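Long-range contact in capsule biosynthesis protein CapD proenzyme (Bacillus anthracis, PDB 3G9K), which cleaves the poly-gamma-D-glutamate capsule and transfers the fragments to peptidoglycan, forming an amide bond with the side-chain amino group of meso-diaminopimelic acid: residues E79-Y84 against Y234-P239. Sequence-based numbering, arbitrary orientation.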
loop_
_atom_site.group_PDB
_atom_site.type_symbol
_atom_site.label_atom_id
_atom_site.label_comp_id
_atom_site.label_asym_id
_atom_site.label_seq_id
_atom_site.Cartn_x
_atom_site.Cartn_y
_atom_site.Cartn_z
ATOM N N GLU A 79 0.627 -9.925 17.203
ATOM C CA GLU A 79 1.154 -9.240 16.015
ATOM C C GLU A 79 1.327 -10.246 14.877
ATOM O O GLU A 79 2.004 -11.258 15.036
ATOM C CB GLU A 79 2.524 -8.602 16.288
ATOM C CG GLU A 79 2.586 -7.709 17.505
ATOM C CD GLU A 79 2.851 -8.470 18.807
ATOM O OE1 GLU A 79 3.625 -9.458 18.782
ATOM O OE2 GLU A 79 2.279 -8.056 19.841
ATOM N N THR A 80 0.768 -9.947 13.714
ATOM C CA THR A 80 0.785 -10.872 12.577
ATOM C C THR A 80 1.014 -10.104 11.288
ATOM O O THR A 80 0.512 -8.987 11.128
ATOM C CB THR A 80 -0.569 -11.598 12.392
ATOM O OG1 THR A 80 -1.076 -12.084 13.647
ATOM C CG2 THR A 80 -0.407 -12.770 11.425
ATOM N N PHE A 81 1.746 -10.713 10.377
ATOM C CA PHE A 81 1.874 -10.201 9.024
ATOM C C PHE A 81 1.424 -11.283 8.030
ATOM O O PHE A 81 1.949 -12.381 8.042
ATOM C CB PHE A 81 3.309 -9.775 8.682
ATOM C CG PHE A 81 3.400 -9.132 7.335
ATOM C CD1 PHE A 81 3.072 -7.799 7.181
ATOM C CD2 PHE A 81 3.714 -9.866 6.219
ATOM C CE1 PHE A 81 3.091 -7.200 5.925
ATOM C CE2 PHE A 81 3.733 -9.261 4.963
ATOM C CZ PHE A 81 3.432 -7.921 4.839
ATOM N N ILE A 82 0.413 -11.001 7.211
ATOM C CA ILE A 82 0.032 -11.958 6.180
ATOM C C ILE A 82 0.546 -11.504 4.786
ATOM O O ILE A 82 0.215 -10.421 4.304
ATOM C CB ILE A 82 -1.468 -12.197 6.134
ATOM C CG1 ILE A 82 -2.032 -12.370 7.543
ATOM C CG2 ILE A 82 -1.761 -13.389 5.217
ATOM C CD1 ILE A 82 -1.271 -13.379 8.352
ATOM N N ASP A 83 1.375 -12.348 4.188
ATOM C CA ASP A 83 1.973 -12.130 2.890
ATOM C C ASP A 83 1.141 -12.841 1.809
ATOM O O ASP A 83 1.192 -14.071 1.682
ATOM C CB ASP A 83 3.415 -12.673 2.905
ATOM C CG ASP A 83 4.151 -12.443 1.570
ATOM O OD1 ASP A 83 3.496 -12.188 0.533
ATOM O OD2 ASP A 83 5.398 -12.456 1.551
ATOM N N TYR A 84 0.395 -12.068 1.016
ATOM C CA TYR A 84 -0.350 -12.614 -0.126
ATOM C C TYR A 84 0.114 -11.967 -1.457
ATOM O O TYR A 84 -0.653 -11.710 -2.380
ATOM C CB TYR A 84 -1.871 -12.510 0.105
ATOM C CG TYR A 84 -2.331 -11.133 0.614
ATOM C CD1 TYR A 84 -2.830 -10.181 -0.246
ATOM C CD2 TYR A 84 -2.248 -10.810 1.951
ATOM C CE1 TYR A 84 -3.218 -8.949 0.216
ATOM C CE2 TYR A 84 -2.617 -9.587 2.414
ATOM C CZ TYR A 84 -3.133 -8.656 1.546
ATOM O OH TYR A 84 -3.493 -7.418 2.037
ATOM N N TYR A 234 6.342 -2.030 14.506
ATOM C CA TYR A 234 6.046 -3.295 13.837
ATOM C C TYR A 234 5.943 -2.972 12.352
ATOM O O TYR A 234 5.243 -2.011 11.962
ATOM C CB TYR A 234 4.726 -3.863 14.353
ATOM C CG TYR A 234 4.747 -4.027 15.850
ATOM C CD1 TYR A 234 4.277 -3.009 16.692
ATOM C CD2 TYR A 234 5.298 -5.178 16.430
ATOM C CE1 TYR A 234 4.316 -3.161 18.090
ATOM C CE2 TYR A 234 5.358 -5.327 17.799
ATOM C CZ TYR A 234 4.874 -4.317 18.623
ATOM O OH TYR A 234 4.956 -4.483 19.996
ATOM N N THR A 235 6.678 -3.714 11.536
ATOM C CA THR A 235 6.665 -3.440 10.106
ATOM C C THR A 235 6.791 -4.726 9.262
ATOM O O THR A 235 6.845 -5.837 9.788
ATOM C CB THR A 235 7.680 -2.308 9.754
ATOM O OG1 THR A 235 7.506 -1.870 8.375
ATOM C CG2 THR A 235 9.106 -2.738 10.033
ATOM N N ALA A 236 6.794 -4.563 7.953
ATOM C CA ALA A 236 6.614 -5.678 7.047
ATOM C C ALA A 236 7.938 -6.374 6.821
ATOM O O ALA A 236 8.917 -5.725 6.481
ATOM C CB ALA A 236 6.036 -5.158 5.719
ATOM N N PRO A 237 7.981 -7.705 7.021
ATOM C CA PRO A 237 9.247 -8.430 6.844
ATOM C C PRO A 237 9.565 -8.804 5.396
ATOM O O PRO A 237 8.698 -8.671 4.512
ATOM C CB PRO A 237 9.019 -9.698 7.664
ATOM C CG PRO A 237 7.575 -9.975 7.488
ATOM C CD PRO A 237 6.902 -8.614 7.448
ATOM N N PRO A 238 10.798 -9.283 5.139
ATOM C CA PRO A 238 11.137 -9.820 3.827
ATOM C C PRO A 238 10.077 -10.776 3.304
ATOM O O PRO A 238 9.536 -11.605 4.068
ATOM C CB PRO A 238 12.474 -10.520 4.067
ATOM C CG PRO A 238 13.080 -9.763 5.138
ATOM C CD PRO A 238 11.964 -9.302 6.045
ATOM N N PRO A 239 9.723 -10.635 2.018
ATOM C CA PRO A 239 10.313 -9.815 0.944
ATOM C C PRO A 239 9.845 -8.336 0.907
ATOM O O PRO A 239 10.264 -7.583 0.017
ATOM C CB PRO A 239 9.837 -10.533 -0.316
ATOM C CG PRO A 239 8.459 -10.965 0.052
ATOM C CD PRO A 239 8.545 -11.369 1.543
#
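Pro237 sets its CD over one face of the Phe81 ring. This Pro237 CD stands 3.8 Å from the Phe81 ring centroid, 20° off the normal, a CH-pi contact shifted toward the rim, where Pro237 CD lies 3.5 Å from Phe81 CG. The methyl CB of Ala236 closes obliquely on the far part of the same ring, 3.6 Å from Phe81 CE1. With CG trans to the backbone nitrogen (chi1 -175°), the phenyl group reaches across to Ala236 and Pro237, in the loop that follows strand 231-235. Further along, Asp83 OD2 lies 3.3 Å from CD of Pro239, whose preceding peptide bond is cis. At the other end Glu79, bent at its second torsion, brings CG to 3.7 Å from Tyr234 CE2; the carboxylate and phenol planes are inclined by 16°. No hydrogen bond links the segments.

Outer residues pack on and hold these groups. Phe240 meets the Phe81 ring edge-to-face, and Pro62 of the other CapD chain, made from the same precursor, packs on both Phe81 and Ala236. The buried Asp83 carboxylate is gripped through OD2 by Arg221 and through OD1 by Arg55 of that other chain and the backbone amide of Arg85, which probably favours its ionised form.

The segments run in nearly the same direction because strand 219-228 lies between strands 79-83 and 231-235, antiparallel to both. Glu79 and Tyr234 meet across this strand, while Phe81 and Asp83 pack on the loop leaving the last strand, in a sheet continued by the other chain, consistent with the layered Ntn-hydrolase fold of gamma-glutamyltransferases.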